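4'-phospho-dehydrooxetanocin synthase (Bacillus megaterium, PDB 5UL3) catalyses the oxidative ring contraction of dAMP to an oxetane aldehyde in oxetanocin A biosynthesis, using cobalamin, a [4Fe-4S] cluster and S-adenosylmethionine. Local coordinates at residues D179-S184 against S211-G216; T119-N124 against K154-D159. All blocks are in the same frame, centred on the assembly; numbering follows the deposited sequence.

Interaction 1. Residues D179-S184 against S211-G216; sequences DIIGLS and SIITVG
I180-S184 and I212-G216 are neighbouring parallel strands, joined by five backbone hydrogen bonds that run from I212 N to D179 O at one end to G216 N to L183 O at the other. The first of these is the most bent, 143° at the hydrogen, where D179 has not yet entered the strand. On the sheet face with I181, L183, I213 and V215 the packing is aliphatic. The end of I213 comes back toward the other strand, and its CD1 lies 3.8 Å from I181 CB. I181 sends its own chain toward S211: CG1 sits beside the backbone N (chi1 -62°), and CD1 comes within 3.6 Å of S211 OG. That hydroxyl is hydrogen-bonded to P178 O. Further along, V215 CG1 meets L183 CB at 3.9 Å. Helix 190-205 covers this face through L197, which touches both L183 and I213. On the other face I180 and I212 lie side by side, with I180 CG1 4.1 Å from I212 CB. G182 has no side chain, and T214 CG2 rests 3.9 Å from G182 CA. T214 OG1 is hydrogen-bonded to L235 O. At the C-terminal end S184 OG is hydrogen-bonded to N3B of cobalamin. The two strands and helix 190-205 form a beta-alpha-beta crossover of the Rossmann-fold domain, and the C-terminal strand ends line its cobalamin pocket.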
ATOM      1  N   ASP A 179       9.076 -25.172  10.840  1.00 25.42           N
ATOM      2  CA  ASP A 179      10.453 -25.348  10.400  1.00 29.13           C
ATOM      3  C   ASP A 179      11.097 -24.054   9.936  1.00 26.69           C
ATOM      4  O   ASP A 179      12.323 -23.926   9.995  1.00 24.98           O
ATOM      5  CB  ASP A 179      10.501 -26.368   9.266  1.00 24.25           C
ATOM      6  CG  ASP A 179       9.869 -27.671   9.665  1.00 35.19           C
ATOM      7  OD1 ASP A 179      10.251 -28.185  10.735  1.00 39.84           O
ATOM      8  OD2 ASP A 179       8.945 -28.134   8.977  1.00 30.67           O
ATOM      9  N   ILE A 180      10.297 -23.104   9.464  1.00 26.78           N
ATOM     10  CA  ILE A 180      10.773 -21.788   9.047  1.00 24.46           C
ATOM     11  C   ILE A 180       9.837 -20.764   9.659  1.00 20.18           C
ATOM     12  O   ILE A 180       8.615 -20.924   9.575  1.00 26.94           O
ATOM     13  CB  ILE A 180      10.791 -21.631   7.514  1.00 23.69           C
ATOM     14  CG1 ILE A 180      11.742 -22.656   6.872  1.00 24.31           C
ATOM     15  CG2 ILE A 180      11.274 -20.204   7.131  1.00 26.66           C
ATOM     16  CD1 ILE A 180      11.534 -22.810   5.364  1.00 26.74           C
ATOM     17  N   ILE A 181      10.396 -19.720  10.273  1.00 22.09           N
ATOM     18  CA  ILE A 181       9.599 -18.625  10.801  1.00 23.35           C
ATOM     19  C   ILE A 181      10.000 -17.373  10.040  1.00 22.39           C
ATOM     20  O   ILE A 181      11.194 -17.087   9.909  1.00 26.49           O
ATOM     21  CB  ILE A 181       9.809 -18.426  12.314  1.00 24.58           C
ATOM     22  CG1 ILE A 181       9.364 -19.684  13.079  1.00 24.19           C
ATOM     23  CG2 ILE A 181       9.031 -17.205  12.802  1.00 26.98           C
ATOM     24  CD1 ILE A 181       9.792 -19.676  14.537  1.00 28.63           C
ATOM     25  N   GLY A 182       9.020 -16.643   9.539  1.00 25.48           N
ATOM     26  CA  GLY A 182       9.289 -15.398   8.836  1.00 28.56           C
ATOM     27  C   GLY A 182       8.502 -14.249   9.421  1.00 22.67           C
ATOM     28  O   GLY A 182       7.305 -14.373   9.682  1.00 26.37           O
ATOM     29  N   LEU A 183       9.182 -13.114   9.601  1.00 26.66           N
ATOM     30  CA  LEU A 183       8.539 -11.875  10.018  1.00 25.51           C
ATOM     31  C   LEU A 183       8.593 -10.860   8.883  1.00 22.93           C
ATOM     32  O   LEU A 183       9.655 -10.644   8.291  1.00 24.48           O
ATOM     33  CB  LEU A 183       9.213 -11.269  11.254  1.00 27.14           C
ATOM     34  CG  LEU A 183       9.566 -12.170  12.437  1.00 26.13           C
ATOM     35  CD1 LEU A 183      10.135 -11.290  13.574  1.00 29.20           C
ATOM     36  CD2 LEU A 183       8.328 -12.966  12.897  1.00 25.39           C
ATOM     37  N   SER A 184       7.458 -10.225   8.607  1.00 26.62           N
ATOM     38  CA  SER A 184       7.411  -9.075   7.705  1.00 25.01           C
ATOM     39  C   SER A 184       7.587  -7.806   8.543  1.00 25.72           C
ATOM     40  O   SER A 184       6.761  -7.520   9.420  1.00 27.69           O
ATOM     41  CB  SER A 184       6.084  -9.062   6.944  1.00 28.97           C
ATOM     42  OG  SER A 184       6.097  -8.109   5.889  1.00 25.27           O
ATOM     43  N   SER A 211      13.996 -23.739  14.145  1.00 30.52           N
ATOM     44  CA  SER A 211      13.522 -23.146  12.904  1.00 28.92           C
ATOM     45  C   SER A 211      14.619 -22.322  12.253  1.00 26.09           C
ATOM     46  O   SER A 211      15.440 -21.685  12.928  1.00 29.57           O
ATOM     47  CB  SER A 211      12.296 -22.248  13.142  1.00 28.37           C
ATOM     48  OG  SER A 211      11.295 -22.885  13.917  1.00 38.85           O
ATOM     49  N   ILE A 212      14.613 -22.344  10.921  1.00 28.16           N
ATOM     50  CA  ILE A 212      15.237 -21.281  10.145  1.00 26.58           C
ATOM     51  C   ILE A 212      14.439 -20.005  10.359  1.00 26.55           C
ATOM     52  O   ILE A 212      13.209 -20.003  10.217  1.00 28.10           O
ATOM     53  CB  ILE A 212      15.257 -21.659   8.656  1.00 24.27           C
ATOM     54  CG1 ILE A 212      16.053 -22.942   8.428  1.00 30.05           C
ATOM     55  CG2 ILE A 212      15.806 -20.480   7.809  1.00 27.92           C
ATOM     56  CD1 ILE A 212      15.911 -23.469   7.000  1.00 31.76           C
ATOM     57  N   ILE A 213      15.125 -18.917  10.710  1.00 26.38           N
ATOM     58  CA  ILE A 213      14.484 -17.630  10.967  1.00 25.73           C
ATOM     59  C   ILE A 213      14.832 -16.688   9.824  1.00 30.13           C
ATOM     60  O   ILE A 213      16.009 -16.545   9.468  1.00 29.17           O
ATOM     61  CB  ILE A 213      14.937 -17.028  12.307  1.00 28.24           C
ATOM     62  CG1 ILE A 213      14.813 -18.065  13.427  1.00 24.97           C
ATOM     63  CG2 ILE A 213      14.107 -15.801  12.643  1.00 30.57           C
ATOM     64  CD1 ILE A 213      13.396 -18.547  13.648  1.00 25.32           C
ATOM     65  N   THR A 214      13.820 -16.033   9.260  1.00 24.94           N
ATOM     66  CA  THR A 214      14.059 -15.047   8.214  1.00 27.56           C
ATOM     67  C   THR A 214      13.171 -13.829   8.453  1.00 26.42           C
ATOM     68  O   THR A 214      12.107 -13.928   9.068  1.00 25.63           O
ATOM     69  CB  THR A 214      13.838 -15.664   6.806  1.00 27.18           C
ATOM     70  OG1 THR A 214      14.075 -14.675   5.792  1.00 25.73           O
ATOM     71  CG2 THR A 214      12.434 -16.228   6.630  1.00 24.65           C
ATOM     72  N   VAL A 215      13.628 -12.660   7.999  1.00 25.23           N
ATOM     73  CA  VAL A 215      12.792 -11.465   8.023  1.00 24.46           C
ATOM     74  C   VAL A 215      12.798 -10.898   6.613  1.00 27.77           C
ATOM     75  O   VAL A 215      13.764 -11.072   5.864  1.00 28.44           O
ATOM     76  CB  VAL A 215      13.250 -10.386   9.031  1.00 27.79           C
ATOM     77  CG1 VAL A 215      13.017 -10.847  10.504  1.00 27.74           C
ATOM     78  CG2 VAL A 215      14.705 -10.001   8.786  1.00 27.36           C
ATOM     79  N   GLY A 216      11.708 -10.227   6.252  1.00 25.10           N
ATOM     80  CA  GLY A 216      11.609  -9.625   4.930  1.00 25.10           C
ATOM     81  C   GLY A 216      10.907  -8.288   4.992  1.00 27.27           C
ATOM     82  O   GLY A 216      10.629  -7.776   6.087  1.00 24.28           O
TER

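Interaction 2. Residues T119-N124 against K154-D159; sequences TVTLVN and KVELID
T121, V123 and I158 meet on one face of two parallel strands, T119-N124 and K154-D159. With helix 138-149 these strands form a beta-alpha-beta unit of the cobalamin-binding Rossmann fold. Five backbone hydrogen bonds hold them in register, from V120 N to K154 O through to N124 N to I158 O. All five are close to straight, 161° or more at the hydrogen.

The tight part is made by T121, V123 and I158 on this face and by the leucines and valines on the other. I158 has CG1 beside its backbone N (chi1 -56°), which carries CD1 back toward T121. There CD1 lies 3.7 Å from T121 CG2 and also touches V123 CG2. Helix 166-176 packs over this face, with L173 on T121 and I169 on V123. On the other face L122 CD1 meets V155 CG1 at 4.0 Å, and L157 CD2 turns in to L122 CB. Helix 138-149 lies over that face, with L143 on L122 and L147 on V155.

The side chains are looser on the T121 face toward the N-terminal end, where T119, K154 and, nearer the middle, E156 are partly exposed. The K154 side chain meets T119 OG1 only through CB, and its long chain then leads away. E156 stays beside T121 with CB and CG, but its OE2 is hydrogen-bonded to N172 ND2. T121 OG1, 3.8 Å from E156 CB, is buried and has no polar partner in the model.

At the C-terminal end N124 and D159 lie side by side. D159 OD1 accepts the backbone N-H of Q161, which helps to fix the carboxylate. The amide and carboxylate planes are 65° apart, and N124 ND2 donates to D159 OD1 at 2.9 Å from above the carboxylate plane.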
ATOM      1  N   THR A 119       6.668 -27.021   7.690  1.00 26.43           N
ATOM      2  CA  THR A 119       5.741 -25.999   8.145  1.00 27.47           C
ATOM      3  C   THR A 119       6.451 -24.653   8.146  1.00 23.69           C
ATOM      4  O   THR A 119       7.586 -24.542   8.624  1.00 26.13           O
ATOM      5  CB  THR A 119       5.198 -26.320   9.537  1.00 29.12           C
ATOM      6  OG1 THR A 119       4.334 -27.457   9.435  1.00 32.35           O
ATOM      7  CG2 THR A 119       4.399 -25.133  10.093  1.00 36.06           C
ATOM      8  N   VAL A 120       5.778 -23.643   7.598  1.00 25.51           N
ATOM      9  CA  VAL A 120       6.274 -22.275   7.542  1.00 23.70           C
ATOM     10  C   VAL A 120       5.251 -21.396   8.239  1.00 19.67           C
ATOM     11  O   VAL A 120       4.075 -21.411   7.869  1.00 24.01           O
ATOM     12  CB  VAL A 120       6.463 -21.814   6.084  1.00 24.95           C
ATOM     13  CG1 VAL A 120       6.901 -20.364   6.033  1.00 24.84           C
ATOM     14  CG2 VAL A 120       7.462 -22.730   5.351  1.00 22.55           C
ATOM     15  N   THR A 121       5.689 -20.628   9.237  1.00 24.02           N
ATOM     16  CA  THR A 121       4.829 -19.633   9.876  1.00 24.43           C
ATOM     17  C   THR A 121       5.308 -18.245   9.466  1.00 21.61           C
ATOM     18  O   THR A 121       6.497 -17.933   9.595  1.00 25.07           O
ATOM     19  CB  THR A 121       4.835 -19.768  11.404  1.00 26.42           C
ATOM     20  OG1 THR A 121       4.295 -21.042  11.759  1.00 26.01           O
ATOM     21  CG2 THR A 121       3.928 -18.704  12.039  1.00 26.30           C
ATOM     22  N   LEU A 122       4.390 -17.445   8.923  1.00 21.26           N
ATOM     23  CA  LEU A 122       4.666 -16.081   8.482  1.00 24.73           C
ATOM     24  C   LEU A 122       3.863 -15.144   9.362  1.00 22.83           C
ATOM     25  O   LEU A 122       2.654 -15.341   9.522  1.00 25.65           O
ATOM     26  CB  LEU A 122       4.266 -15.875   7.024  1.00 25.78           C
ATOM     27  CG  LEU A 122       4.989 -16.793   6.041  1.00 21.88           C
ATOM     28  CD1 LEU A 122       4.412 -16.623   4.648  1.00 25.03           C
ATOM     29  CD2 LEU A 122       6.499 -16.506   6.056  1.00 22.45           C
ATOM     30  N   VAL A 123       4.526 -14.125   9.896  1.00 26.23           N
ATOM     31  CA  VAL A 123       3.942 -13.203  10.870  1.00 27.29           C
ATOM     32  C   VAL A 123       4.001 -11.790  10.299  1.00 25.10           C
ATOM     33  O   VAL A 123       5.093 -11.281  10.008  1.00 24.97           O
ATOM     34  CB  VAL A 123       4.689 -13.267  12.210  1.00 25.16           C
ATOM     35  CG1 VAL A 123       3.963 -12.410  13.269  1.00 29.96           C
ATOM     36  CG2 VAL A 123       4.828 -14.716  12.682  1.00 26.97           C
ATOM     37  N   ASN A 124       2.838 -11.160  10.135  1.00 25.19           N
ATOM     38  CA  ASN A 124       2.781  -9.746   9.769  1.00 23.95           C
ATOM     39  C   ASN A 124       2.781  -8.904  11.043  1.00 25.48           C
ATOM     40  O   ASN A 124       1.871  -9.043  11.865  1.00 25.97           O
ATOM     41  CB  ASN A 124       1.528  -9.425   8.954  1.00 25.56           C
ATOM     42  CG  ASN A 124       1.465  -7.946   8.572  1.00 31.42           C
ATOM     43  OD1 ASN A 124       2.486  -7.366   8.216  1.00 29.63           O
ATOM     44  ND2 ASN A 124       0.287  -7.335   8.678  1.00 29.80           N
ATOM     45  N   LYS A 154       3.190 -26.518   4.379  1.00 26.72           N
ATOM     46  CA  LYS A 154       2.044 -26.063   5.149  1.00 23.28           C
ATOM     47  C   LYS A 154       2.381 -24.687   5.709  1.00 24.83           C
ATOM     48  O   LYS A 154       3.433 -24.510   6.320  1.00 29.34           O
ATOM     49  CB  LYS A 154       1.739 -27.049   6.270  1.00 24.84           C
ATOM     50  CG  LYS A 154       1.308 -28.424   5.720  1.00 30.81           C
ATOM     51  CD  LYS A 154       0.608 -29.245   6.795  1.00 46.36           C
ATOM     52  CE  LYS A 154       1.073 -30.693   6.771  1.00 55.76           C
ATOM     53  NZ  LYS A 154       0.593 -31.455   7.966  1.00 52.65           N
ATOM     54  N   VAL A 155       1.518 -23.708   5.467  1.00 21.09           N
ATOM     55  CA  VAL A 155       1.795 -22.330   5.848  1.00 22.34           C
ATOM     56  C   VAL A 155       0.786 -21.918   6.908  1.00 22.43           C
ATOM     57  O   VAL A 155      -0.416 -22.143   6.745  1.00 26.09           O
ATOM     58  CB  VAL A 155       1.739 -21.371   4.641  1.00 23.55           C
ATOM     59  CG1 VAL A 155       2.127 -19.937   5.061  1.00 20.20           C
ATOM     60  CG2 VAL A 155       2.659 -21.858   3.516  1.00 23.49           C
ATOM     61  N   GLU A 156       1.281 -21.314   7.980  1.00 23.13           N
ATOM     62  CA  GLU A 156       0.442 -20.713   9.013  1.00 26.01           C
ATOM     63  C   GLU A 156       0.652 -19.207   8.971  1.00 23.59           C
ATOM     64  O   GLU A 156       1.792 -18.747   8.894  1.00 24.91           O
ATOM     65  CB  GLU A 156       0.786 -21.271  10.395  1.00 26.30           C
ATOM     66  CG  GLU A 156       0.304 -20.407  11.567  1.00 40.03           C
ATOM     67  CD  GLU A 156      -0.729 -21.105  12.442  1.00 63.33           C
ATOM     68  OE1 GLU A 156      -1.029 -22.289  12.172  1.00 70.10           O
ATOM     69  OE2 GLU A 156      -1.238 -20.466  13.398  1.00 58.32           O
ATOM     70  N   LEU A 157      -0.448 -18.452   9.009  1.00 25.29           N
ATOM     71  CA  LEU A 157      -0.419 -16.995   8.940  1.00 22.09           C
ATOM     72  C   LEU A 157      -0.816 -16.419  10.291  1.00 24.80           C
ATOM     73  O   LEU A 157      -1.829 -16.832  10.871  1.00 26.16           O
ATOM     74  CB  LEU A 157      -1.377 -16.476   7.867  1.00 22.79           C
ATOM     75  CG  LEU A 157      -0.951 -16.780   6.418  1.00 20.68           C
ATOM     76  CD1 LEU A 157      -2.086 -16.461   5.458  1.00 29.68           C
ATOM     77  CD2 LEU A 157       0.283 -15.934   6.115  1.00 26.95           C
ATOM     78  N   ILE A 158      -0.015 -15.477  10.777  1.00 24.08           N
ATOM     79  CA  ILE A 158      -0.308 -14.717  11.984  1.00 27.49           C
ATOM     80  C   ILE A 158      -0.248 -13.242  11.614  1.00 29.47           C
ATOM     81  O   ILE A 158       0.717 -12.805  10.972  1.00 27.80           O
ATOM     82  CB  ILE A 158       0.693 -15.022  13.112  1.00 25.87           C
ATOM     83  CG1 ILE A 158       0.732 -16.524  13.419  1.00 28.91           C
ATOM     84  CG2 ILE A 158       0.303 -14.234  14.380  1.00 26.27           C
ATOM     85  CD1 ILE A 158       1.823 -16.887  14.410  1.00 32.38           C
ATOM     86  N   ASP A 159      -1.268 -12.470  12.017  1.00 28.25           N
ATOM     87  CA  ASP A 159      -1.351 -11.058  11.640  1.00 26.46           C
ATOM     88  C   ASP A 159      -1.624 -10.234  12.894  1.00 27.16           C
ATOM     89  O   ASP A 159      -2.714 -10.322  13.467  1.00 28.86           O
ATOM     90  CB  ASP A 159      -2.453 -10.822  10.602  1.00 30.55           C
ATOM     91  CG  ASP A 159      -2.368  -9.427   9.950  1.00 28.81           C
ATOM     92  OD1 ASP A 159      -1.654  -8.550  10.482  1.00 31.00           O
ATOM     93  OD2 ASP A 159      -2.997  -9.217   8.885  1.00 36.07           O
TER

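Along the chain, interaction 2 comes first. Strand 119-124 leads through helix 138-149 to strand 154-159, and the contact closes that loop. The chain then passes through helix 166-176 to strand 180-184, which lies on the opposite side of strand 119-124 from strand 154-159. Interaction 1 opens here and closes after helix 190-205 at strand 212-216. The two loops are in series and neither encloses the other. The strand order is 154-159, 119-124, 180-184, 212-216. The middle pair joins the two contacts: G182 O and V123 N form a probable hydrogen bond, and L183 CD2 packs on V123 CB. Together they build four neighbouring parallel strands of the cobalamin domain's sheet.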